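Local coordinates for GGDEF family protein (Vibrio cholerae, PDB 5GZS), which probably acts as a diguanylate cyclase that makes cyclic di-GMP, with a periplasmic portion that binds arginine and is likely to serve as its sensor, at residues Q143-L148 against Q200-D205; S276-L281 against Q296-L301; D342-E347 against Y409-A414. All coordinates share one frame; numbering follows the deposited sequence.

Contact 1 (Q143-L148 against Q200-D205); sequences QLKPML and QKYQLD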
loop_
_atom_site.group_PDB
_atom_site.type_symbol
_atom_site.label_atom_id
_atom_site.label_comp_id
_atom_site.label_asym_id
_atom_site.label_seq_id
_atom_site.Cartn_x
_atom_site.Cartn_y
_atom_site.Cartn_z
ATOM N N GLN A 143 26.874 -13.189 6.807
ATOM C CA GLN A 143 26.366 -14.545 6.766
ATOM C C GLN A 143 26.138 -15.063 5.351
ATOM O O GLN A 143 25.936 -16.259 5.161
ATOM C CB GLN A 143 25.066 -14.635 7.553
ATOM C CG GLN A 143 25.156 -14.124 8.980
ATOM C CD GLN A 143 26.175 -14.880 9.820
ATOM O OE1 GLN A 143 26.459 -16.053 9.562
ATOM N NE2 GLN A 143 26.710 -14.217 10.856
ATOM N N LEU A 144 26.200 -14.180 4.359
ATOM C CA LEU A 144 25.773 -14.534 3.011
ATOM C C LEU A 144 26.511 -15.740 2.423
ATOM O O LEU A 144 25.886 -16.751 2.054
ATOM C CB LEU A 144 25.930 -13.336 2.071
ATOM C CG LEU A 144 25.263 -13.566 0.711
ATOM C CD1 LEU A 144 23.788 -13.863 0.914
ATOM C CD2 LEU A 144 25.431 -12.362 -0.200
ATOM N N LYS A 145 27.834 -15.626 2.321
ATOM C CA LYS A 145 28.635 -16.681 1.710
ATOM C C LYS A 145 28.493 -18.015 2.497
ATOM O O LYS A 145 28.140 -19.029 1.904
ATOM C CB LYS A 145 30.094 -16.221 1.573
ATOM C CG LYS A 145 31.042 -17.211 0.895
ATOM C CD LYS A 145 32.458 -16.638 0.787
ATOM C CE LYS A 145 32.666 -16.098 -0.608
ATOM N NZ LYS A 145 33.728 -15.055 -0.760
ATOM N N PRO A 146 28.705 -18.016 3.827
ATOM C CA PRO A 146 28.539 -19.324 4.481
ATOM C C PRO A 146 27.108 -19.846 4.428
ATOM O O PRO A 146 26.910 -21.056 4.301
ATOM C CB PRO A 146 28.966 -19.061 5.930
ATOM C CG PRO A 146 28.833 -17.566 6.109
ATOM C CD PRO A 146 29.148 -16.970 4.772
HETATM N N MSE A 147 26.126 -18.956 4.501
HETATM C CA MSE A 147 24.729 -19.389 4.495
HETATM C C MSE A 147 24.313 -19.986 3.145
HETATM O O MSE A 147 23.706 -21.044 3.107
HETATM C CB MSE A 147 23.803 -18.227 4.870
HETATM C CG MSE A 147 22.536 -18.617 5.589
HETATM SE SE MSE A 147 22.868 -19.481 7.287
HETATM C CE MSE A 147 22.195 -18.124 8.528
ATOM N N LEU A 148 24.642 -19.330 2.039
ATOM C CA LEU A 148 24.257 -19.856 0.727
ATOM C C LEU A 148 24.996 -21.143 0.390
ATOM O O LEU A 148 24.545 -21.903 -0.463
ATOM C CB LEU A 148 24.500 -18.820 -0.370
ATOM C CG LEU A 148 23.306 -17.942 -0.740
ATOM C CD1 LEU A 148 22.855 -17.151 0.462
ATOM C CD2 LEU A 148 23.677 -17.020 -1.854
ATOM N N GLN A 200 28.578 -4.482 -3.847
ATOM C CA GLN A 200 27.432 -4.913 -4.664
ATOM C C GLN A 200 27.838 -6.067 -5.579
ATOM O O GLN A 200 27.171 -7.096 -5.645
ATOM C CB GLN A 200 26.902 -3.749 -5.482
ATOM C CG GLN A 200 25.974 -4.134 -6.579
ATOM C CD GLN A 200 24.544 -3.879 -6.222
ATOM O OE1 GLN A 200 24.008 -4.450 -5.268
ATOM N NE2 GLN A 200 23.913 -2.972 -6.967
ATOM N N LYS A 201 28.974 -5.892 -6.241
ATOM C CA LYS A 201 29.547 -6.889 -7.120
ATOM C C LYS A 201 29.813 -8.159 -6.332
ATOM O O LYS A 201 29.583 -9.274 -6.815
ATOM C CB LYS A 201 30.846 -6.338 -7.760
ATOM C CG LYS A 201 31.642 -7.318 -8.637
ATOM C CD LYS A 201 30.741 -7.980 -9.687
ATOM C CE LYS A 201 31.530 -8.677 -10.799
ATOM N NZ LYS A 201 31.027 -10.048 -11.158
ATOM N N TYR A 202 30.286 -7.979 -5.100
ATOM C CA TYR A 202 30.718 -9.103 -4.307
ATOM C C TYR A 202 29.532 -9.946 -3.959
ATOM O O TYR A 202 29.566 -11.138 -4.183
ATOM C CB TYR A 202 31.450 -8.642 -3.059
ATOM C CG TYR A 202 31.900 -9.765 -2.148
ATOM C CD1 TYR A 202 31.039 -10.308 -1.197
ATOM C CD2 TYR A 202 33.193 -10.266 -2.220
ATOM C CE1 TYR A 202 31.449 -11.325 -0.355
ATOM C CE2 TYR A 202 33.612 -11.296 -1.378
ATOM C CZ TYR A 202 32.738 -11.809 -0.448
ATOM O OH TYR A 202 33.155 -12.805 0.388
ATOM N N GLN A 203 28.460 -9.345 -3.433
ATOM C CA GLN A 203 27.324 -10.163 -2.983
ATOM C C GLN A 203 26.440 -10.630 -4.144
ATOM O O GLN A 203 25.863 -11.711 -4.089
ATOM C CB GLN A 203 26.503 -9.426 -1.911
ATOM C CG GLN A 203 25.873 -8.073 -2.267
ATOM C CD GLN A 203 24.553 -8.203 -3.023
ATOM O OE1 GLN A 203 23.596 -8.831 -2.561
ATOM N NE2 GLN A 203 24.514 -7.623 -4.207
ATOM N N LEU A 204 26.345 -9.845 -5.209
ATOM C CA LEU A 204 25.535 -10.289 -6.333
ATOM C C LEU A 204 26.167 -11.546 -6.944
ATOM O O LEU A 204 25.455 -12.461 -7.383
ATOM C CB LEU A 204 25.377 -9.198 -7.398
ATOM C CG LEU A 204 24.284 -9.535 -8.418
ATOM C CD1 LEU A 204 23.049 -10.003 -7.655
ATOM C CD2 LEU A 204 23.940 -8.363 -9.321
ATOM N N ASP A 205 27.499 -11.602 -6.951
ATOM C CA ASP A 205 28.213 -12.771 -7.468
ATOM C C ASP A 205 27.947 -14.054 -6.671
ATOM O O ASP A 205 27.715 -15.119 -7.261
ATOM C CB ASP A 205 29.701 -12.489 -7.499
ATOM C CG ASP A 205 30.121 -11.710 -8.724
ATOM O OD1 ASP A 205 29.250 -11.331 -9.527
ATOM O OD2 ASP A 205 31.333 -11.471 -8.886
#
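Lys145 and Tyr202 make the polar half of this helix-helix contact, Leu144 and Gln203 the apolar half. The lysine chain, bent at chi3 (-99°), crosses the phenol at about a right angle, and NZ donates a hydrogen bond to Tyr202 OH at 2.6 Å. Asp13 OD2 is hydrogen-bonded to the same hydroxyl; its carboxylate probably helps to balance the lysine charge. One step back along the helix, Leu144 uses a single methyl, CD2, which lies 3.6 Å from Gln203 CB. Helix 144-149 thereby rests against the long helix 189-218 within a type II periplasmic-binding-protein module. It comes soon after the pocket residues Ala140 and Asn142, and the Leu144 side chain is about 11 Å from the bound arginine. Further hydrogen bonds fix the glutamine whose CB takes the leucine methyl. Gln203 NE2 donates to Gln200 O at 3.1 Å, on a lone pair in the carbonyl plane, and this oxygen also accepts from Leu204 N. Gln203 OE1 is held by Tyr80 OH and Arg207 NH1, leaving both ends of the buried amide engaged. Farther along the same helix pair, Leu148 packs on Ile206 and Ala210.

Contact 2 (S276-L281 against Q296-L301); sequences SMFDDL and QQRKNL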
loop_
_atom_site.group_PDB
_atom_site.type_symbol
_atom_site.label_atom_id
_atom_site.label_comp_id
_atom_site.label_asym_id
_atom_site.label_seq_id
_atom_site.Cartn_x
_atom_site.Cartn_y
_atom_site.Cartn_z
ATOM N N SER A 276 -3.457 -15.426 -31.530
ATOM C CA SER A 276 -2.939 -15.378 -30.162
ATOM C C SER A 276 -1.631 -16.127 -29.941
ATOM O O SER A 276 -1.365 -17.196 -30.503
ATOM C CB SER A 276 -3.977 -15.877 -29.181
ATOM O OG SER A 276 -3.696 -15.303 -27.925
HETATM N N MSE A 277 -0.784 -15.486 -29.149
HETATM C CA MSE A 277 0.533 -16.021 -28.839
HETATM C C MSE A 277 0.401 -17.060 -27.761
HETATM O O MSE A 277 1.257 -17.945 -27.612
HETATM C CB MSE A 277 1.483 -14.916 -28.406
HETATM C CG MSE A 277 1.884 -13.992 -29.531
HETATM SE SE MSE A 277 2.660 -12.304 -28.926
HETATM C CE MSE A 277 3.397 -11.763 -30.670
ATOM N N PHE A 278 -0.684 -16.953 -27.067
ATOM C CA PHE A 278 -1.001 -17.916 -26.048
ATOM C C PHE A 278 -1.284 -19.256 -26.707
ATOM O O PHE A 278 -0.935 -20.308 -26.178
ATOM C CB PHE A 278 -2.186 -17.430 -25.216
ATOM C CG PHE A 278 -2.308 -18.121 -23.902
ATOM C CD1 PHE A 278 -1.231 -18.185 -23.040
ATOM C CD2 PHE A 278 -3.488 -18.728 -23.533
ATOM C CE1 PHE A 278 -1.334 -18.842 -21.822
ATOM C CE2 PHE A 278 -3.597 -19.385 -22.324
ATOM C CZ PHE A 278 -2.516 -19.446 -21.472
ATOM N N ASP A 279 -1.898 -19.215 -27.876
ATOM C CA ASP A 279 -2.053 -20.423 -28.669
ATOM C C ASP A 279 -0.672 -20.995 -28.971
ATOM O O ASP A 279 -0.476 -22.197 -28.895
ATOM C CB ASP A 279 -2.831 -20.140 -29.965
ATOM C CG ASP A 279 -4.229 -19.572 -29.703
ATOM O OD1 ASP A 279 -4.500 -19.160 -28.557
ATOM O OD2 ASP A 279 -5.050 -19.535 -30.645
ATOM N N ASP A 280 0.291 -20.137 -29.296
ATOM C CA ASP A 280 1.661 -20.589 -29.553
ATOM C C ASP A 280 2.268 -21.239 -28.304
ATOM O O ASP A 280 3.058 -22.206 -28.380
ATOM C CB ASP A 280 2.527 -19.416 -30.005
ATOM C CG ASP A 280 2.409 -19.134 -31.487
ATOM O OD1 ASP A 280 1.454 -18.416 -31.892
ATOM O OD2 ASP A 280 3.292 -19.636 -32.233
ATOM N N LEU A 281 1.886 -20.699 -27.153
ATOM C CA LEU A 281 2.306 -21.239 -25.866
ATOM C C LEU A 281 1.620 -22.580 -25.574
ATOM O O LEU A 281 2.257 -23.533 -25.094
ATOM C CB LEU A 281 2.006 -20.247 -24.753
ATOM C CG LEU A 281 2.682 -20.545 -23.426
ATOM C CD1 LEU A 281 4.205 -20.498 -23.592
ATOM C CD2 LEU A 281 2.199 -19.555 -22.348
ATOM N N GLN A 296 -7.906 -15.999 -14.223
ATOM C CA GLN A 296 -8.303 -17.327 -13.782
ATOM C C GLN A 296 -8.381 -18.213 -15.014
ATOM O O GLN A 296 -7.922 -19.359 -14.999
ATOM C CB GLN A 296 -9.643 -17.292 -13.055
ATOM C CG GLN A 296 -9.614 -16.525 -11.756
ATOM C CD GLN A 296 -8.639 -17.114 -10.772
ATOM O OE1 GLN A 296 -8.498 -18.336 -10.682
ATOM N NE2 GLN A 296 -7.956 -16.251 -10.023
ATOM N N GLN A 297 -8.961 -17.654 -16.077
ATOM C CA GLN A 297 -9.093 -18.336 -17.358
ATOM C C GLN A 297 -7.775 -18.960 -17.774
ATOM O O GLN A 297 -7.747 -20.102 -18.230
ATOM C CB GLN A 297 -9.580 -17.375 -18.457
ATOM C CG GLN A 297 -9.523 -17.982 -19.874
ATOM C CD GLN A 297 -9.912 -17.003 -20.988
ATOM O OE1 GLN A 297 -10.573 -15.980 -20.753
ATOM N NE2 GLN A 297 -9.477 -17.307 -22.209
ATOM N N ARG A 298 -6.688 -18.216 -17.583
ATOM C CA ARG A 298 -5.385 -18.630 -18.092
ATOM C C ARG A 298 -4.543 -19.378 -17.061
ATOM O O ARG A 298 -3.568 -20.036 -17.421
ATOM C CB ARG A 298 -4.626 -17.408 -18.611
ATOM C CG ARG A 298 -5.151 -16.920 -19.942
ATOM C CD ARG A 298 -4.866 -15.447 -20.180
ATOM N NE ARG A 298 -4.467 -15.196 -21.567
ATOM C CZ ARG A 298 -5.319 -15.061 -22.581
ATOM N NH1 ARG A 298 -6.630 -15.157 -22.368
ATOM N NH2 ARG A 298 -4.858 -14.839 -23.812
ATOM N N LYS A 299 -4.958 -19.317 -15.796
ATOM C CA LYS A 299 -4.130 -19.758 -14.663
ATOM C C LYS A 299 -3.623 -21.201 -14.763
ATOM O O LYS A 299 -2.574 -21.541 -14.205
ATOM C CB LYS A 299 -4.905 -19.585 -13.350
ATOM C CG LYS A 299 -4.022 -19.229 -12.145
ATOM C CD LYS A 299 -4.657 -18.101 -11.311
ATOM C CE LYS A 299 -3.932 -17.841 -9.988
ATOM N NZ LYS A 299 -4.792 -17.115 -8.987
ATOM N N ASN A 300 -4.354 -22.028 -15.494
ATOM C CA ASN A 300 -4.065 -23.448 -15.571
ATOM C C ASN A 300 -3.487 -23.891 -16.908
ATOM O O ASN A 300 -3.153 -25.065 -17.080
ATOM C CB ASN A 300 -5.345 -24.239 -15.308
ATOM C CG ASN A 300 -6.518 -23.734 -16.139
ATOM O OD1 ASN A 300 -6.638 -22.530 -16.405
ATOM N ND2 ASN A 300 -7.370 -24.659 -16.583
ATOM N N LEU A 301 -3.392 -22.975 -17.871
ATOM C CA LEU A 301 -2.946 -23.351 -19.219
ATOM C C LEU A 301 -1.460 -23.105 -19.424
ATOM O O LEU A 301 -0.901 -23.439 -20.464
ATOM C CB LEU A 301 -3.756 -22.597 -20.262
ATOM C CG LEU A 301 -5.263 -22.740 -20.018
ATOM C CD1 LEU A 301 -5.968 -21.438 -20.320
ATOM C CD2 LEU A 301 -5.831 -23.871 -20.885
#
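The ring of Phe278 and the guanidinium of Arg298 lie nearly flat against each other, their planes only 23° apart. Arg298 NE sits 4.1 Å above one face of the ring, displaced toward the rim, while Phe278 CD2 lies over a face of the guanidinium. Nearer its root the arginine adds an aliphatic contact, CG reaching Phe278 CE2 at 3.8 Å. A bend at the third torsion (chi3 140°) then carries the flat end back along the ring toward the start of helix 277-282, where Ser276 OG stands at the guanidinium edge, too far from NH2 to bond. Leu301 meets the same phenylalanine at about a right angle: its CB comes obliquely to CZ at 3.6 Å, and its CD1 lies in the ring plane at the edge, 3.7 Å from CE2. The ring thus has an arginine over one face and a leucine at its edge, and Leu289 and Ile292 of strand 288-292 also touch it. Helix 277-282 is the crossover of a beta-alpha-beta unit between parallel strands 264-266 and 288-292, and the following loop 296-301 packs on it, in a type II periplasmic-binding-protein lobe with strand order 2-1-3-5-4.

Contact 3 (D342-E347 against Y409-A414); sequences DDFFEE and YQYDIA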
loop_
_atom_site.group_PDB
_atom_site.type_symbol
_atom_site.label_atom_id
_atom_site.label_comp_id
_atom_site.label_asym_id
_atom_site.label_seq_id
_atom_site.Cartn_x
_atom_site.Cartn_y
_atom_site.Cartn_z
ATOM N N ASP A 342 -13.180 -12.013 -24.040
ATOM C CA ASP A 342 -12.142 -12.899 -23.490
ATOM C C ASP A 342 -10.956 -12.172 -22.862
ATOM O O ASP A 342 -10.019 -12.818 -22.386
ATOM C CB ASP A 342 -11.616 -13.876 -24.551
ATOM C CG ASP A 342 -12.730 -14.650 -25.251
ATOM O OD1 ASP A 342 -13.650 -15.136 -24.566
ATOM O OD2 ASP A 342 -12.654 -14.828 -26.482
ATOM N N ASP A 343 -10.986 -10.843 -22.846
ATOM C CA ASP A 343 -9.890 -10.089 -22.245
ATOM C C ASP A 343 -9.947 -10.273 -20.726
ATOM O O ASP A 343 -11.005 -10.579 -20.171
ATOM C CB ASP A 343 -9.965 -8.601 -22.626
ATOM C CG ASP A 343 -8.975 -7.734 -21.840
ATOM O OD1 ASP A 343 -7.793 -8.135 -21.740
ATOM O OD2 ASP A 343 -9.381 -6.660 -21.318
ATOM N N PHE A 344 -8.812 -10.102 -20.064
ATOM C CA PHE A 344 -8.768 -10.122 -18.620
ATOM C C PHE A 344 -9.735 -9.133 -17.942
ATOM O O PHE A 344 -10.277 -9.441 -16.873
ATOM C CB PHE A 344 -7.355 -9.829 -18.132
ATOM C CG PHE A 344 -7.305 -9.349 -16.707
ATOM C CD1 PHE A 344 -7.616 -10.214 -15.657
ATOM C CD2 PHE A 344 -6.945 -8.044 -16.413
ATOM C CE1 PHE A 344 -7.576 -9.785 -14.334
ATOM C CE2 PHE A 344 -6.892 -7.602 -15.095
ATOM C CZ PHE A 344 -7.212 -8.472 -14.048
ATOM N N PHE A 345 -9.957 -7.954 -18.525
ATOM C CA PHE A 345 -10.809 -6.968 -17.835
ATOM C C PHE A 345 -12.249 -7.459 -17.866
ATOM O O PHE A 345 -13.028 -7.153 -16.969
ATOM C CB PHE A 345 -10.684 -5.557 -18.447
ATOM C CG PHE A 345 -9.346 -4.896 -18.192
ATOM C CD1 PHE A 345 -8.668 -5.097 -16.996
ATOM C CD2 PHE A 345 -8.754 -4.098 -19.159
ATOM C CE1 PHE A 345 -7.439 -4.498 -16.767
ATOM C CE2 PHE A 345 -7.508 -3.499 -18.934
ATOM C CZ PHE A 345 -6.855 -3.696 -17.741
ATOM N N GLU A 346 -12.607 -8.251 -18.873
ATOM C CA GLU A 346 -13.982 -8.740 -18.933
ATOM C C GLU A 346 -14.216 -9.675 -17.762
ATOM O O GLU A 346 -15.231 -9.600 -17.065
ATOM C CB GLU A 346 -14.264 -9.436 -20.254
ATOM C CG GLU A 346 -15.691 -9.963 -20.404
ATOM C CD GLU A 346 -15.885 -10.688 -21.732
ATOM O OE1 GLU A 346 -14.879 -11.224 -22.266
ATOM O OE2 GLU A 346 -17.019 -10.688 -22.259
ATOM N N GLU A 347 -13.245 -10.534 -17.523
ATOM C CA GLU A 347 -13.321 -11.432 -16.403
ATOM C C GLU A 347 -13.402 -10.621 -15.120
ATOM O O GLU A 347 -14.267 -10.879 -14.282
ATOM C CB GLU A 347 -12.119 -12.359 -16.425
ATOM C CG GLU A 347 -11.787 -13.107 -15.159
ATOM C CD GLU A 347 -10.586 -14.016 -15.398
ATOM O OE1 GLU A 347 -9.802 -14.249 -14.453
ATOM O OE2 GLU A 347 -10.429 -14.486 -16.552
ATOM N N TYR A 409 -8.565 -1.344 -9.255
ATOM C CA TYR A 409 -7.956 -2.674 -9.062
ATOM C C TYR A 409 -6.467 -2.758 -9.425
ATOM O O TYR A 409 -6.013 -2.194 -10.424
ATOM C CB TYR A 409 -8.712 -3.728 -9.864
ATOM C CG TYR A 409 -8.484 -5.141 -9.379
ATOM C CD1 TYR A 409 -9.289 -5.689 -8.390
ATOM C CD2 TYR A 409 -7.470 -5.937 -9.922
ATOM C CE1 TYR A 409 -9.095 -6.990 -7.943
ATOM C CE2 TYR A 409 -7.257 -7.247 -9.477
ATOM C CZ TYR A 409 -8.079 -7.764 -8.481
ATOM O OH TYR A 409 -7.900 -9.051 -8.016
ATOM N N GLN A 410 -5.711 -3.477 -8.601
ATOM C CA GLN A 410 -4.332 -3.788 -8.917
ATOM C C GLN A 410 -4.157 -5.295 -9.183
ATOM O O GLN A 410 -4.424 -6.123 -8.307
ATOM C CB GLN A 410 -3.409 -3.337 -7.789
ATOM C CG GLN A 410 -1.936 -3.586 -8.108
ATOM C CD GLN A 410 -1.000 -2.985 -7.082
ATOM O OE1 GLN A 410 -0.875 -1.757 -6.964
ATOM N NE2 GLN A 410 -0.333 -3.855 -6.319
ATOM N N TYR A 411 -3.709 -5.651 -10.388
ATOM C CA TYR A 411 -3.510 -7.060 -10.730
ATOM C C TYR A 411 -2.042 -7.395 -11.032
ATOM O O TYR A 411 -1.138 -6.583 -10.807
ATOM C CB TYR A 411 -4.419 -7.460 -11.905
ATOM C CG TYR A 411 -4.201 -6.734 -13.219
ATOM C CD1 TYR A 411 -4.713 -5.463 -13.423
ATOM C CD2 TYR A 411 -3.514 -7.336 -14.273
ATOM C CE1 TYR A 411 -4.528 -4.800 -14.632
ATOM C CE2 TYR A 411 -3.326 -6.673 -15.478
ATOM C CZ TYR A 411 -3.842 -5.411 -15.650
ATOM O OH TYR A 411 -3.666 -4.739 -16.833
ATOM N N ASP A 412 -1.803 -8.601 -11.531
ATOM C CA ASP A 412 -0.440 -9.116 -11.642
ATOM C C ASP A 412 0.018 -9.433 -13.055
ATOM O O ASP A 412 -0.718 -9.976 -13.867
ATOM C CB ASP A 412 -0.303 -10.369 -10.782
ATOM C CG ASP A 412 -0.403 -10.063 -9.298
ATOM O OD1 ASP A 412 0.349 -9.184 -8.828
ATOM O OD2 ASP A 412 -1.249 -10.682 -8.613
ATOM N N ILE A 413 1.260 -9.099 -13.343
ATOM C CA ILE A 413 1.862 -9.505 -14.591
ATOM C C ILE A 413 3.002 -10.477 -14.256
ATOM O O ILE A 413 3.807 -10.213 -13.355
ATOM C CB ILE A 413 2.344 -8.276 -15.380
ATOM C CG1 ILE A 413 1.164 -7.633 -16.102
ATOM C CG2 ILE A 413 3.407 -8.629 -16.388
ATOM C CD1 ILE A 413 1.574 -6.464 -16.975
ATOM N N ALA A 414 3.027 -11.619 -14.954
ATOM C CA ALA A 414 4.070 -12.641 -14.802
ATOM C C ALA A 414 4.596 -13.085 -16.144
ATOM O O ALA A 414 4.084 -12.671 -17.191
ATOM C CB ALA A 414 3.545 -13.843 -14.053
#
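Behind the rings of Phe344 and Phe345, which both meet Tyr411, the shortest polar bond within the two segments runs from Asp342 N to Glu346 OE1, at 2.6 Å and bent (134° at the hydrogen). It ties the approach to helix 344-352 to the first turn. A second bond caps the helix: Asp343, at the N-cap, accepts from Phe345 N through OD2 at 3.1 Å, the donor standing above the carboxylate plane. These bonds lie at the start of the helix from which the two phenylalanines reach across.

The contact itself is an aromatic cluster. Phe344 sends CE2 over the middle of the Tyr411 ring, 3.3 Å above its plane, and CZ toward the tyrosine CB. The two planes meet at 43°, with centroids 4.4 Å apart. Phe345 lies almost perpendicular to the tyrosine (87°) and addresses its far end: CE1 is 3.6 Å from Tyr411 CE1, and CZ is 3.5 Å from the hydroxyl oxygen. With CG between the backbone N and the carbonyl carbon, the Tyr411 ring is directed toward the helix, one face to Phe344 and its phenol end to Phe345. Asn382 of strand 378-382 touches both Phe345 and Tyr411.

Residues 411-413 carry the chain from strand 399-410 of one sheet to strand 414-417 of the other. The cluster therefore packs a helix start against a crossing between lobes, as at the hinge of type II periplasmic binding proteins, whose ligand cleft lies between the lobes.

Overall arrangement
Along the chain the three contacts come in series, with contact 1 in one solute-binding module and contacts 2 and 3 in the next. Contact 1 lies about 37 Å, centre to centre, from each of the others, and its long helix 189-218 leads from the arginine-binding module toward the second. Contacts 2 and 3 are neighbours, their centres about 13 Å apart, and Glu347 OE1 probably accepts a hydrogen bond from Gln296 N between them. Contact 2 packs one side of the sheet containing strand 288-292; contact 3 joins the other lobe to the crossing that returns to that sheet. The chain thus repeats a binding-protein fold, with arginine seen only in the first copy.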